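Local coordinates for SusD family protein (Bacteroides uniformis, PDB 7KV1) that probably binds beta-glucans at the bacterial cell surface, as a SusD-family glycan-binding protein built on tetratricopeptide-repeat helices, at residues R404-A409 with E465-F470. Residues are numbered along the deposited sequence; the frame is centred on the assembly and turned at random.
Sequences RYYRYA and EGKRYF. With NCO (cobalt hexammine(III)), chain C; EDO (1,2-ethanediol), chain D.
The guanidinium of Arg-407 presents its edge to the carboxylate of Glu-465, which lies nearly in the guanidinium plane, the two planes 22° apart, in a side-on, bidentate salt bridge. NE of Arg-407 donates to OE1 of Glu-465 at 3.0 Å and its NH2 to OE2 of the same carboxylate at 2.8 Å, each oxygen using its syn lone pair. A bend in the arginine chain at chi3 (-81°) turns this edge to the acid. The ring of Tyr-406 carries CD1 of Tyr-405 over its centre on one face, 3.5 Å above the plane, while NZ of Lys-467 approaches obliquely, 4.0 Å from CE1 of Tyr-406. That Lys-467 NZ donates to Tyr-405 O at 2.9 Å, almost in line with the carbonyl, and also pairs with Glu-410. Lys-380 shares Glu-465, and Glu-285 and Glu-461 take the other arginine nitrogen, NH1; an alanine in place of Arg-407 would probably leave Glu-285 and Glu-461 without this shared cation and Glu-465 with Lys-380 but without its two-nitrogen grip. The contact thus ties strand 403-407, paired antiparallel with 286-290, with a classic beta bulge where Tyr-405 and Tyr-406 both face Trp-288, to the turn leading into helix 468-474, with helix 230-244 packed against Tyr-406 and helix 272-275 against Arg-407.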
ATOM      1  N   ARG A 404      -5.972  -5.841  -1.636  1.00 21.51           N
ATOM      2  CA  ARG A 404      -4.855  -6.809  -1.501  1.00 22.69           C
ATOM      3  C   ARG A 404      -3.639  -5.980  -1.082  1.00 22.98           C
ATOM      4  O   ARG A 404      -3.188  -5.142  -1.886  1.00 22.80           O
ATOM      5  CB  ARG A 404      -4.594  -7.598  -2.792  1.00 22.21           C
ATOM      6  CG  ARG A 404      -5.602  -8.691  -3.123  1.00 22.68           C
ATOM      7  CD  ARG A 404      -7.042  -8.251  -3.344  1.00 22.61           C
ATOM      8  NE  ARG A 404      -7.794  -9.344  -3.974  1.00 21.36           N
ATOM      9  CZ  ARG A 404      -9.066  -9.294  -4.334  1.00 23.19           C
ATOM     10  NH1 ARG A 404      -9.799  -8.209  -4.103  1.00 23.71           N
ATOM     11  NH2 ARG A 404      -9.630 -10.356  -4.887  1.00 21.49           N
ATOM     12  N   TYR A 405      -3.168  -6.142   0.150  1.00 22.00           N
ATOM     13  CA  TYR A 405      -2.125  -5.243   0.718  1.00 20.49           C
ATOM     14  C   TYR A 405      -0.746  -5.868   0.554  1.00 19.26           C
ATOM     15  O   TYR A 405       0.147  -5.177   0.031  1.00 20.10           O
ATOM     16  CB  TYR A 405      -2.396  -4.885   2.183  1.00 21.04           C
ATOM     17  CG  TYR A 405      -1.706  -3.605   2.590  1.00 19.25           C
ATOM     18  CD1 TYR A 405      -0.340  -3.563   2.863  1.00 16.78           C
ATOM     19  CD2 TYR A 405      -2.413  -2.425   2.619  1.00 19.48           C
ATOM     20  CE1 TYR A 405       0.295  -2.373   3.189  1.00 17.07           C
ATOM     21  CE2 TYR A 405      -1.792  -1.226   2.933  1.00 19.03           C
ATOM     22  CZ  TYR A 405      -0.438  -1.196   3.226  1.00 20.03           C
ATOM     23  OH  TYR A 405       0.113   0.015   3.563  1.00 18.59           O
ATOM     24  N   TYR A 406      -0.605  -7.132   0.958  1.00 20.81           N
ATOM     25  CA  TYR A 406       0.644  -7.925   0.861  1.00 18.92           C
ATOM     26  C   TYR A 406       0.330  -9.228   0.142  1.00 19.05           C
ATOM     27  O   TYR A 406      -0.531  -9.938   0.626  1.00 18.90           O
ATOM     28  CB  TYR A 406       1.231  -8.219   2.242  1.00 19.91           C
ATOM     29  CG  TYR A 406       1.835  -7.008   2.894  1.00 19.81           C
ATOM     30  CD1 TYR A 406       2.730  -6.214   2.190  1.00 20.40           C
ATOM     31  CD2 TYR A 406       1.478  -6.631   4.177  1.00 17.85           C
ATOM     32  CE1 TYR A 406       3.255  -5.061   2.758  1.00 20.47           C
ATOM     33  CE2 TYR A 406       2.019  -5.495   4.763  1.00 20.51           C
ATOM     34  CZ  TYR A 406       2.903  -4.697   4.045  1.00 18.32           C
ATOM     35  OH  TYR A 406       3.406  -3.546   4.577  1.00 19.71           O
ATOM     36  N   ARG A 407       1.027  -9.505  -0.956  1.00 16.81           N
ATOM     37  CA  ARG A 407       0.946 -10.784  -1.704  1.00 18.54           C
ATOM     38  C   ARG A 407       2.301 -11.508  -1.638  1.00 18.63           C
ATOM     39  O   ARG A 407       3.351 -10.864  -1.606  1.00 16.60           O
ATOM     40  CB  ARG A 407       0.598 -10.519  -3.172  1.00 18.61           C
ATOM     41  CG  ARG A 407      -0.721  -9.795  -3.347  1.00 18.24           C
ATOM     42  CD  ARG A 407      -1.164  -9.881  -4.772  1.00 17.79           C
ATOM     43  NE  ARG A 407      -0.581  -8.947  -5.710  1.00 18.91           N
ATOM     44  CZ  ARG A 407       0.227  -9.259  -6.729  1.00 17.81           C
ATOM     45  NH1 ARG A 407       0.694 -10.484  -6.878  1.00 18.53           N
ATOM     46  NH2 ARG A 407       0.580  -8.316  -7.595  1.00 18.25           N
ATOM     47  N   TYR A 408       2.278 -12.817  -1.741  1.00 18.37           N
ATOM     48  CA  TYR A 408       3.505 -13.643  -1.753  1.00 19.77           C
ATOM     49  C   TYR A 408       4.392 -13.299  -2.973  1.00 18.82           C
ATOM     50  O   TYR A 408       5.597 -13.576  -2.867  1.00 19.85           O
ATOM     51  CB  TYR A 408       3.112 -15.119  -1.667  1.00 20.77           C
ATOM     52  CG  TYR A 408       4.239 -16.114  -1.706  1.00 19.97           C
ATOM     53  CD1 TYR A 408       5.092 -16.288  -0.623  1.00 19.82           C
ATOM     54  CD2 TYR A 408       4.455 -16.886  -2.830  1.00 21.98           C
ATOM     55  CE1 TYR A 408       6.113 -17.223  -0.664  1.00 20.43           C
ATOM     56  CE2 TYR A 408       5.455 -17.846  -2.876  1.00 20.88           C
ATOM     57  CZ  TYR A 408       6.303 -17.993  -1.802  1.00 22.47           C
ATOM     58  OH  TYR A 408       7.294 -18.921  -1.848  1.00 21.37           O
ATOM     59  N   ALA A 409       3.871 -12.718  -4.065  1.00 18.11           N
ATOM     60  CA  ALA A 409       4.729 -12.202  -5.167  1.00 18.60           C
ATOM     61  C   ALA A 409       5.733 -11.192  -4.591  1.00 17.90           C
ATOM     62  O   ALA A 409       6.929 -11.248  -4.931  1.00 17.21           O
ATOM     63  CB  ALA A 409       3.921 -11.610  -6.304  1.00 17.78           C
ATOM     64  N   GLU A 465      -1.353  -1.031  -7.128  1.00 17.79           N
ATOM     65  CA  GLU A 465      -1.302  -1.593  -5.751  1.00 18.77           C
ATOM     66  C   GLU A 465      -0.496  -0.696  -4.807  1.00 18.18           C
ATOM     67  O   GLU A 465      -0.236  -1.126  -3.668  1.00 19.99           O
ATOM     68  CB  GLU A 465      -0.738  -3.021  -5.825  1.00 20.04           C
ATOM     69  CG  GLU A 465      -1.620  -3.971  -6.605  1.00 19.25           C
ATOM     70  CD  GLU A 465      -1.117  -5.400  -6.580  1.00 19.66           C
ATOM     71  OE1 GLU A 465      -1.139  -6.039  -5.504  1.00 21.83           O
ATOM     72  OE2 GLU A 465      -0.709  -5.869  -7.652  1.00 18.80           O
ATOM     73  N   GLY A 466      -0.128   0.510  -5.245  1.00 18.19           N
ATOM     74  CA  GLY A 466       0.500   1.532  -4.372  1.00 20.04           C
ATOM     75  C   GLY A 466       1.940   1.220  -3.988  1.00 18.10           C
ATOM     76  O   GLY A 466       2.344   1.662  -2.878  1.00 19.17           O
ATOM     77  N   LYS A 467       2.710   0.526  -4.854  1.00 16.97           N
ATOM     78  CA  LYS A 467       4.119   0.138  -4.580  1.00 17.64           C
ATOM     79  C   LYS A 467       5.095   1.058  -5.327  1.00 17.45           C
ATOM     80  O   LYS A 467       6.175   1.372  -4.782  1.00 18.60           O
ATOM     81  CB  LYS A 467       4.377  -1.321  -4.962  1.00 19.00           C
ATOM     82  CG  LYS A 467       3.403  -2.295  -4.331  1.00 20.83           C
ATOM     83  CD  LYS A 467       3.496  -2.448  -2.814  1.00 20.09           C
ATOM     84  CE  LYS A 467       2.372  -3.341  -2.304  1.00 23.13           C
ATOM     85  NZ  LYS A 467       2.452  -3.636  -0.851  1.00 21.30           N
ATOM     86  N   ARG A 468       4.746   1.445  -6.539  1.00 17.33           N
ATOM     87  CA  ARG A 468       5.701   2.007  -7.516  1.00 17.24           C
ATOM     88  C   ARG A 468       6.318   3.286  -6.969  1.00 17.25           C
ATOM     89  O   ARG A 468       7.540   3.420  -7.120  1.00 18.22           O
ATOM     90  CB  ARG A 468       4.981   2.228  -8.838  1.00 16.95           C
ATOM     91  CG  ARG A 468       5.828   2.873  -9.917  1.00 19.25           C
ATOM     92  CD  ARG A 468       7.072   2.105 -10.277  1.00 18.59           C
ATOM     93  NE  ARG A 468       7.650   2.794 -11.415  1.00 20.30           N
ATOM     94  CZ  ARG A 468       8.833   2.562 -11.981  1.00 22.14           C
ATOM     95  NH1 ARG A 468       9.659   1.661 -11.472  1.00 21.83           N
ATOM     96  NH2 ARG A 468       9.180   3.262 -13.054  1.00 22.01           N
ATOM     97  N   TYR A 469       5.520   4.225  -6.442  1.00 17.09           N
ATOM     98  CA  TYR A 469       6.092   5.508  -5.961  1.00 17.69           C
ATOM     99  C   TYR A 469       7.137   5.272  -4.860  1.00 17.36           C
ATOM    100  O   TYR A 469       8.274   5.777  -4.987  1.00 17.19           O
ATOM    101  CB  TYR A 469       5.013   6.478  -5.498  1.00 16.39           C
ATOM    102  CG  TYR A 469       5.595   7.689  -4.837  1.00 15.93           C
ATOM    103  CD1 TYR A 469       6.337   8.602  -5.578  1.00 15.96           C
ATOM    104  CD2 TYR A 469       5.395   7.927  -3.497  1.00 15.54           C
ATOM    105  CE1 TYR A 469       6.900   9.716  -4.974  1.00 18.42           C
ATOM    106  CE2 TYR A 469       5.930   9.047  -2.878  1.00 16.28           C
ATOM    107  CZ  TYR A 469       6.691   9.937  -3.621  1.00 18.41           C
ATOM    108  OH  TYR A 469       7.229  11.027  -3.023  1.00 20.14           O
ATOM    109  N   PHE A 470       6.778   4.549  -3.794  1.00 16.82           N
ATOM    110  CA  PHE A 470       7.721   4.201  -2.698  1.00 18.60           C
ATOM    111  C   PHE A 470       8.944   3.433  -3.232  1.00 17.47           C
ATOM    112  O   PHE A 470      10.060   3.753  -2.752  1.00 16.38           O
ATOM    113  CB  PHE A 470       7.013   3.467  -1.570  1.00 20.18           C
ATOM    114  CG  PHE A 470       5.945   4.321  -0.931  1.00 22.74           C
ATOM    115  CD1 PHE A 470       6.187   5.655  -0.639  1.00 21.77           C
ATOM    116  CD2 PHE A 470       4.698   3.795  -0.652  1.00 23.13           C
ATOM    117  CE1 PHE A 470       5.198   6.446  -0.068  1.00 26.34           C
ATOM    118  CE2 PHE A 470       3.716   4.585  -0.094  1.00 22.80           C
ATOM    119  CZ  PHE A 470       3.959   5.907   0.189  1.00 23.10           C
TER
HETATM  120 CO   NCO C 601       6.461 -23.066  -1.312  1.00 23.12          CO
HETATM  121  N1  NCO C 601       4.826 -23.788  -0.398  1.00 22.87           N
HETATM  122  N2  NCO C 601       8.177 -22.361  -2.047  1.00 24.53           N
HETATM  123  N3  NCO C 601       6.648 -24.735  -2.513  1.00 25.49           N
HETATM  124  N4  NCO C 601       7.567 -23.923   0.076  1.00 22.68           N
HETATM  125  N5  NCO C 601       6.323 -21.388  -0.158  1.00 22.10           N
HETATM  126  N6  NCO C 601       5.374 -22.222  -2.731  1.00 24.55           N
HETATM  127  C1  EDO D 602       2.719   2.829   3.878  1.00 27.41           C
HETATM  128  O1  EDO D 602       1.437   2.841   4.488  1.00 27.28           O
HETATM  129  C2  EDO D 602       2.805   1.883   2.742  1.00 28.52           C
HETATM  130  O2  EDO D 602       2.598   0.532   3.152  1.00 27.09           O
HETATM  131  O   HOH W   1      -3.553  -4.405  -4.188  1.00 24.89           O
HETATM  132  O   HOH W   2      -1.090  -3.129  -2.006  1.00 35.52           O
HETATM  133  O   HOH W   3      -0.034  -5.897  -3.067  1.00 18.77           O